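Local coordinates for adenosine deaminase 1 (Arthrobacter aurescens, PDB 3RYS), which probably catalyses the zinc-dependent hydrolytic deamination of adenine to hypoxanthine, a step in purine salvage and nitrogen catabolism, at residues Ser61-Asp64 / Leu65-Asn69; Asp78-Asp81 / Met82-Tyr86; Asp103-Ala106 / His107-Arg110. All blocks are in the same frame, centred on the assembly; numbering follows the deposited sequence.

Overall arrangement
Along the chain from the N terminus, the three contacts follow in series within one TIM-barrel domain. Each joins neighbouring parts of one unbroken segment, so none closes a long loop, and they neither nest nor cross. Interaction 1 lies on helix 59-69, which walls the adenine pocket. Interaction 2 occupies helix 76-92, the next helix, and its nearest atoms stay about 8 Å from those of interaction 1. The chain then runs through strand 95-102 into helix 104-108, the site of interaction 3. Interaction 3 touches both predecessors: it meets the tyrosines of interaction 1 beside the pocket and the phenylalanine of interaction 2 farther out.

Interaction 1: Ser61-Asp64 / Leu65-Asn69; sequences SFLD and LYYAN. With ADE (adenine), chain D.
Phe62 and Tyr66, one helical turn apart on helix 59-69, put their aromatic side chains together on the wall of the adenine pocket of this TIM-barrel deaminase. Tyr66 CB starts the contact by sitting over one face of the Phe62 ring, a CH-pi contact 4.0 Å from the centroid. Beyond it, CG passes close to Phe62 CZ, and on the two sides of the ring CD2 rests 3.6 Å from Phe62 CZ while CD1 meets Leu63 CD2. The two rings are inclined by 36°, neither stacked nor edge-to-face. Farther out, adenine turns its C8 edge to one face of the Tyr66 ring, toward the rim, with Tyr66 CZ 3.7 Å from adenine C8, and Tyr66 OH ends in a hydrogen bond with Asp103 OD2. Both aromatic side chains leave the helix with CG anti to the backbone N (chi1 153° for Phe62, 173° for Tyr66), which carries them to the same side. Phe62 offers its edge to the base, CE2 lying 3.8 Å from adenine N7, and Leu63 adds a methyl, CD2, 3.6 Å from adenine N9. Leu63 also runs alongside Tyr67, its CB 3.7 Å from Tyr67 CE2, and the Tyr67 hydroxyl is hydrogen-bonded to Ser172 OG. Beneath these side chains, Tyr66 N donates to Phe62 O (2.8 Å) and Tyr67 N to Leu63 O. Towards adenine this part of the helix thus presents carbon: an aromatic face, an aromatic edge and a methyl in van der Waals contact with the base, while polar recognition comes from other residues, among them Ser172 through its backbone N.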
loop_
_atom_site.group_PDB
_atom_site.type_symbol
_atom_site.label_atom_id
_atom_site.label_comp_id
_atom_site.label_asym_id
_atom_site.label_seq_id
_atom_site.Cartn_x
_atom_site.Cartn_y
_atom_site.Cartn_z
ATOM N N SER A 61 -7.414 -16.034 -0.874
ATOM C CA SER A 61 -7.020 -16.759 0.326
ATOM C C SER A 61 -6.392 -15.803 1.333
ATOM O O SER A 61 -6.562 -15.960 2.544
ATOM C CB SER A 61 -6.048 -17.894 -0.010
ATOM O OG SER A 61 -4.786 -17.394 -0.417
ATOM N N PHE A 62 -5.671 -14.810 0.823
ATOM C CA PHE A 62 -5.047 -13.806 1.671
ATOM C C PHE A 62 -6.084 -12.878 2.286
ATOM O O PHE A 62 -6.114 -12.693 3.500
ATOM C CB PHE A 62 -4.029 -12.989 0.882
ATOM C CG PHE A 62 -3.821 -11.605 1.422
ATOM C CD1 PHE A 62 -3.103 -11.402 2.596
ATOM C CD2 PHE A 62 -4.345 -10.505 0.762
ATOM C CE1 PHE A 62 -2.908 -10.123 3.100
ATOM C CE2 PHE A 62 -4.158 -9.227 1.260
ATOM C CZ PHE A 62 -3.438 -9.034 2.433
ATOM N N LEU A 63 -6.923 -12.289 1.439
ATOM C CA LEU A 63 -7.978 -11.396 1.903
ATOM C C LEU A 63 -8.767 -12.032 3.049
ATOM O O LEU A 63 -9.082 -11.370 4.043
ATOM C CB LEU A 63 -8.913 -11.008 0.751
ATOM C CG LEU A 63 -8.370 -10.043 -0.311
ATOM C CD1 LEU A 63 -9.394 -9.816 -1.418
ATOM C CD2 LEU A 63 -7.970 -8.721 0.314
ATOM N N ASP A 64 -9.073 -13.319 2.919
ATOM C CA ASP A 64 -9.842 -14.009 3.951
ATOM C C ASP A 64 -9.199 -13.870 5.330
ATOM O O ASP A 64 -9.875 -13.548 6.308
ATOM C CB ASP A 64 -10.041 -15.483 3.592
ATOM C CG ASP A 64 -11.010 -15.673 2.440
ATOM O OD1 ASP A 64 -11.826 -14.762 2.192
ATOM O OD2 ASP A 64 -10.949 -16.730 1.777
ATOM N N LEU A 65 -7.895 -14.111 5.407
ATOM C CA LEU A 65 -7.174 -13.950 6.664
ATOM C C LEU A 65 -7.103 -12.465 7.038
ATOM O O LEU A 65 -7.434 -12.070 8.159
ATOM C CB LEU A 65 -5.771 -14.555 6.557
ATOM C CG LEU A 65 -4.941 -14.585 7.842
ATOM C CD1 LEU A 65 -5.573 -15.521 8.848
ATOM C CD2 LEU A 65 -3.507 -14.996 7.549
ATOM N N TYR A 66 -6.675 -11.659 6.072
ATOM C CA TYR A 66 -6.583 -10.207 6.195
ATOM C C TYR A 66 -7.824 -9.582 6.835
ATOM O O TYR A 66 -7.717 -8.747 7.732
ATOM C CB TYR A 66 -6.346 -9.635 4.797
ATOM C CG TYR A 66 -6.379 -8.133 4.648
ATOM C CD1 TYR A 66 -7.482 -7.504 4.087
ATOM C CD2 TYR A 66 -5.290 -7.350 5.010
ATOM C CE1 TYR A 66 -7.514 -6.135 3.912
ATOM C CE2 TYR A 66 -5.312 -5.980 4.841
ATOM C CZ TYR A 66 -6.429 -5.375 4.292
ATOM O OH TYR A 66 -6.467 -4.008 4.117
ATOM N N TYR A 67 -8.999 -9.997 6.375
ATOM C CA TYR A 67 -10.258 -9.509 6.932
ATOM C C TYR A 67 -10.570 -10.140 8.287
ATOM O O TYR A 67 -11.064 -9.468 9.195
ATOM C CB TYR A 67 -11.412 -9.753 5.955
ATOM C CG TYR A 67 -11.313 -8.912 4.712
ATOM C CD1 TYR A 67 -11.082 -7.547 4.800
ATOM C CD2 TYR A 67 -11.439 -9.476 3.452
ATOM C CE1 TYR A 67 -10.983 -6.766 3.671
ATOM C CE2 TYR A 67 -11.340 -8.701 2.311
ATOM C CZ TYR A 67 -11.111 -7.346 2.429
ATOM O OH TYR A 67 -11.011 -6.558 1.306
ATOM N N ALA A 68 -10.285 -11.433 8.417
ATOM C CA ALA A 68 -10.543 -12.144 9.662
ATOM C C ALA A 68 -9.815 -11.474 10.818
ATOM O O ALA A 68 -10.377 -11.295 11.901
ATOM C CB ALA A 68 -10.117 -13.591 9.542
ATOM N N ASN A 69 -8.565 -11.095 10.576
ATOM C CA ASN A 69 -7.723 -10.530 11.623
ATOM C C ASN A 69 -8.193 -9.163 12.115
ATOM O O ASN A 69 -7.883 -8.761 13.242
ATOM C CB ASN A 69 -6.266 -10.471 11.168
ATOM C CG ASN A 69 -5.601 -11.834 11.184
ATOM O OD1 ASN A 69 -4.475 -11.996 10.714
ATOM N ND2 ASN A 69 -6.297 -12.825 11.729
HETATM N N9 ADE D . -6.298 -5.548 0.086
HETATM C C8 ADE D . -5.164 -5.411 0.843
HETATM N N7 ADE D . -4.043 -5.593 0.177
HETATM C C5 ADE D . -4.478 -5.875 -1.111
HETATM C C6 ADE D . -3.781 -6.168 -2.304
HETATM N N6 ADE D . -2.446 -6.226 -2.374
HETATM N N1 ADE D . -4.513 -6.399 -3.417
HETATM C C2 ADE D . -5.851 -6.341 -3.336
HETATM N N3 ADE D . -6.619 -6.075 -2.276
HETATM C C4 ADE D . -5.863 -5.851 -1.186
#

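Interaction 2: Asp78-Asp81 / Met82-Tyr86; sequences DFTD and MTRAY
Regular alpha-helical hydrogen bonds tie Met82 N to Asp78 O, Thr83 N to Phe79 O, Arg84 N to Thr80 O (2.9 Å) and Ala85 N to Asp81 O, all within helix 76-92 on the outside of the TIM barrel. On one flank Thr80 and Arg84 lie alongside each other. The arginine is extended from CG to NE and runs back along the helix, so that Thr80 CG2 covers one face of its guanidinium, 3.6 Å from Arg84 CZ. Thr80 turns its hydroxyl away from this contact, to Gly120 O. Asp81 OD1 is 5.4 Å from Arg84 NH1, too far for a salt bridge; instead Asp81 OD2 and Asp78 OD1 both pair with Arg37 NH2, which fastens this helix to the neighbouring 28-37, while Asp78 OD2 accepts from Thr75 N. Towards helix 114-125 the Thr83 side chain packs on Val121, Ala124 and Leu125, with its hydroxyl satisfied inside the helix: Thr83 OG1 donates to Phe79 O at 2.7 Å. That carbonyl is held by two bonds, the hydroxyl and Thr83 N reaching it from opposite faces of its plane. Met82 lies beside Phe79, and a bend at its last torsion (chi3 64°) brings its methyl, CE, to 3.8 Å from Phe79 CD1.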
loop_
_atom_site.group_PDB
_atom_site.type_symbol
_atom_site.label_atom_id
_atom_site.label_comp_id
_atom_site.label_asym_id
_atom_site.label_seq_id
_atom_site.Cartn_x
_atom_site.Cartn_y
_atom_site.Cartn_z
ATOM N N ASP A 78 -7.119 0.947 19.540
ATOM C CA ASP A 78 -6.686 -0.170 18.705
ATOM C C ASP A 78 -6.108 0.297 17.368
ATOM O O ASP A 78 -5.052 -0.172 16.940
ATOM C CB ASP A 78 -7.847 -1.137 18.473
ATOM C CG ASP A 78 -8.302 -1.815 19.751
ATOM O OD1 ASP A 78 -7.473 -1.948 20.676
ATOM O OD2 ASP A 78 -9.483 -2.216 19.830
ATOM N N PHE A 79 -6.802 1.225 16.715
ATOM C CA PHE A 79 -6.352 1.745 15.431
ATOM C C PHE A 79 -5.078 2.573 15.571
ATOM O O PHE A 79 -4.154 2.447 14.769
ATOM C CB PHE A 79 -7.465 2.548 14.752
ATOM C CG PHE A 79 -8.595 1.695 14.246
ATOM C CD1 PHE A 79 -8.509 1.067 13.008
ATOM C CD2 PHE A 79 -9.736 1.508 15.007
ATOM C CE1 PHE A 79 -9.546 0.270 12.539
ATOM C CE2 PHE A 79 -10.776 0.713 14.545
ATOM C CZ PHE A 79 -10.680 0.095 13.307
ATOM N N THR A 80 -5.036 3.411 16.603
ATOM C CA THR A 80 -3.857 4.216 16.898
ATOM C C THR A 80 -2.629 3.339 17.118
ATOM O O THR A 80 -1.592 3.539 16.488
ATOM C CB THR A 80 -4.074 5.076 18.153
ATOM O OG1 THR A 80 -5.036 6.100 17.870
ATOM C CG2 THR A 80 -2.770 5.715 18.594
ATOM N N ASP A 81 -2.757 2.374 18.023
ATOM C CA ASP A 81 -1.689 1.423 18.300
ATOM C C ASP A 81 -1.160 0.767 17.026
ATOM O O ASP A 81 0.048 0.675 16.828
ATOM C CB ASP A 81 -2.170 0.349 19.277
ATOM C CG ASP A 81 -2.249 0.852 20.705
ATOM O OD1 ASP A 81 -1.741 1.960 20.974
ATOM O OD2 ASP A 81 -2.810 0.136 21.561
ATOM N N MET A 82 -2.066 0.315 16.165
ATOM C CA MET A 82 -1.669 -0.383 14.945
ATOM C C MET A 82 -0.889 0.528 14.017
ATOM O O MET A 82 0.104 0.115 13.410
ATOM C CB MET A 82 -2.892 -0.929 14.209
ATOM C CG MET A 82 -2.622 -1.306 12.764
ATOM S SD MET A 82 -4.118 -1.850 11.917
ATOM C CE MET A 82 -5.090 -0.351 11.958
ATOM N N THR A 83 -1.350 1.772 13.916
ATOM C CA THR A 83 -0.751 2.748 13.020
ATOM C C THR A 83 0.641 3.136 13.508
ATOM O O THR A 83 1.574 3.268 12.714
ATOM C CB THR A 83 -1.628 4.006 12.905
ATOM O OG1 THR A 83 -2.981 3.627 12.619
ATOM C CG2 THR A 83 -1.111 4.923 11.803
ATOM N N ARG A 84 0.779 3.300 14.818
ATOM C CA ARG A 84 2.052 3.694 15.404
ATOM C C ARG A 84 3.087 2.587 15.304
ATOM O O ARG A 84 4.279 2.856 15.172
ATOM C CB ARG A 84 1.868 4.131 16.862
ATOM C CG ARG A 84 1.454 5.586 16.989
ATOM C CD ARG A 84 0.985 5.973 18.386
ATOM N NE ARG A 84 0.652 7.396 18.419
ATOM C CZ ARG A 84 -0.122 7.973 19.332
ATOM N NH1 ARG A 84 -0.657 7.252 20.308
ATOM N NH2 ARG A 84 -0.362 9.279 19.264
ATOM N N ALA A 85 2.628 1.344 15.365
ATOM C CA ALA A 85 3.530 0.205 15.297
ATOM C C ALA A 85 4.136 0.116 13.906
ATOM O O ALA A 85 5.271 -0.321 13.742
ATOM C CB ALA A 85 2.795 -1.085 15.652
ATOM N N TYR A 86 3.366 0.529 12.905
ATOM C CA TYR A 86 3.865 0.571 11.540
ATOM C C TYR A 86 4.794 1.762 11.334
ATOM O O TYR A 86 5.889 1.612 10.803
ATOM C CB TYR A 86 2.724 0.634 10.518
ATOM C CG TYR A 86 3.195 1.180 9.190
ATOM C CD1 TYR A 86 3.966 0.405 8.336
ATOM C CD2 TYR A 86 2.908 2.484 8.813
ATOM C CE1 TYR A 86 4.423 0.906 7.135
ATOM C CE2 TYR A 86 3.355 2.992 7.618
ATOM C CZ TYR A 86 4.114 2.201 6.778
ATOM O OH TYR A 86 4.563 2.713 5.579
#

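Interaction 3: Asp103-Ala106 / His107-Arg110; sequences DPQA and HTSR
On one side of the His107 imidazole Asp103 O approaches obliquely, 3.1 Å from His107 ND1 but at too poor an angle for a hydrogen bond. Over the opposite face stands the edge of the Phe79 ring, in a T-shaped pair that joins helix 104-108, the short helix after barrel strand 95-102, to helix 76-92. Arg110 NH1 lies in the imidazole plane, at its edge. The guanidinium in turn has Ala106 O at its own edge, where Arg110 NH1 gives a weak but straight hydrogen bond (3.4 Å, 168°). The bend at chi3 (45°) folds the arginine back to this carbonyl, while its NH2 is hydrogen-bonded to Leu73 O, in the loop between helices 59-69 and 76-92. Two carbonyls of the helix each take two donors. Pro104 O accepts Thr108 N in its plane at 3.0 Å and His107 N from well above it, so it takes part in both an i to i+4 and an i to i+3 hydrogen bond. Gln105 O is gripped by Ser109 from opposite faces, by the backbone N at 3.0 Å and by OG at 2.8 Å.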
loop_
_atom_site.group_PDB
_atom_site.type_symbol
_atom_site.label_atom_id
_atom_site.label_comp_id
_atom_site.label_asym_id
_atom_site.label_seq_id
_atom_site.Cartn_x
_atom_site.Cartn_y
_atom_site.Cartn_z
ATOM N N ASP A 103 -9.203 0.468 4.856
ATOM C CA ASP A 103 -10.472 -0.012 4.322
ATOM C C ASP A 103 -11.608 0.320 5.279
ATOM O O ASP A 103 -11.994 -0.511 6.105
ATOM C CB ASP A 103 -10.432 -1.525 4.077
ATOM C CG ASP A 103 -9.346 -1.941 3.095
ATOM O OD1 ASP A 103 -8.912 -1.096 2.281
ATOM O OD2 ASP A 103 -8.933 -3.125 3.136
ATOM N N PRO A 104 -12.160 1.536 5.165
ATOM C CA PRO A 104 -13.250 1.971 6.042
ATOM C C PRO A 104 -14.337 0.901 6.155
ATOM O O PRO A 104 -14.791 0.602 7.260
ATOM C CB PRO A 104 -13.804 3.201 5.318
ATOM C CG PRO A 104 -12.693 3.691 4.492
ATOM C CD PRO A 104 -11.900 2.502 4.085
ATOM N N GLN A 105 -14.738 0.329 5.022
ATOM C CA GLN A 105 -15.832 -0.636 4.994
ATOM C C GLN A 105 -15.521 -1.937 5.739
ATOM O O GLN A 105 -16.424 -2.586 6.252
ATOM C CB GLN A 105 -16.231 -0.952 3.552
ATOM C CG GLN A 105 -16.898 0.188 2.810
ATOM C CD GLN A 105 -16.796 0.025 1.308
ATOM O OE1 GLN A 105 -15.705 0.089 0.745
ATOM N NE2 GLN A 105 -17.932 -0.183 0.649
ATOM N N ALA A 106 -14.248 -2.321 5.795
ATOM C CA ALA A 106 -13.871 -3.558 6.466
ATOM C C ALA A 106 -14.062 -3.437 7.972
ATOM O O ALA A 106 -13.990 -4.426 8.700
ATOM C CB ALA A 106 -12.442 -3.930 6.139
ATOM N N HIS A 107 -14.313 -2.218 8.435
ATOM C CA HIS A 107 -14.556 -1.988 9.852
ATOM C C HIS A 107 -16.010 -1.600 10.131
ATOM O O HIS A 107 -16.587 -2.018 11.133
ATOM C CB HIS A 107 -13.582 -0.943 10.398
ATOM C CG HIS A 107 -12.166 -1.178 9.977
ATOM N ND1 HIS A 107 -11.498 -0.341 9.110
ATOM C CD2 HIS A 107 -11.304 -2.177 10.277
ATOM C CE1 HIS A 107 -10.279 -0.806 8.905
ATOM N NE2 HIS A 107 -10.137 -1.921 9.599
ATOM N N THR A 108 -16.605 -0.819 9.237
ATOM C CA THR A 108 -18.001 -0.433 9.393
ATOM C C THR A 108 -18.919 -1.642 9.186
ATOM O O THR A 108 -20.039 -1.671 9.705
ATOM C CB THR A 108 -18.402 0.715 8.431
ATOM O OG1 THR A 108 -18.284 0.273 7.072
ATOM C CG2 THR A 108 -17.514 1.936 8.648
ATOM N N SER A 109 -18.434 -2.628 8.429
ATOM C CA SER A 109 -19.169 -3.871 8.192
ATOM C C SER A 109 -19.145 -4.764 9.418
ATOM O O SER A 109 -19.795 -5.809 9.442
ATOM C CB SER A 109 -18.572 -4.654 7.021
ATOM O OG SER A 109 -18.817 -3.999 5.791
ATOM N N ARG A 110 -18.376 -4.365 10.425
ATOM C CA ARG A 110 -18.261 -5.153 11.642
ATOM C C ARG A 110 -18.936 -4.423 12.784
ATOM O O ARG A 110 -18.891 -4.870 13.928
ATOM C CB ARG A 110 -16.795 -5.414 11.979
ATOM C CG ARG A 110 -16.124 -6.412 11.066
ATOM C CD ARG A 110 -14.622 -6.214 11.058
ATOM N NE ARG A 110 -14.114 -6.024 12.406
ATOM C CZ ARG A 110 -13.509 -4.922 12.834
ATOM N NH1 ARG A 110 -13.311 -3.903 12.014
ATOM N NH2 ARG A 110 -13.084 -4.854 14.086
#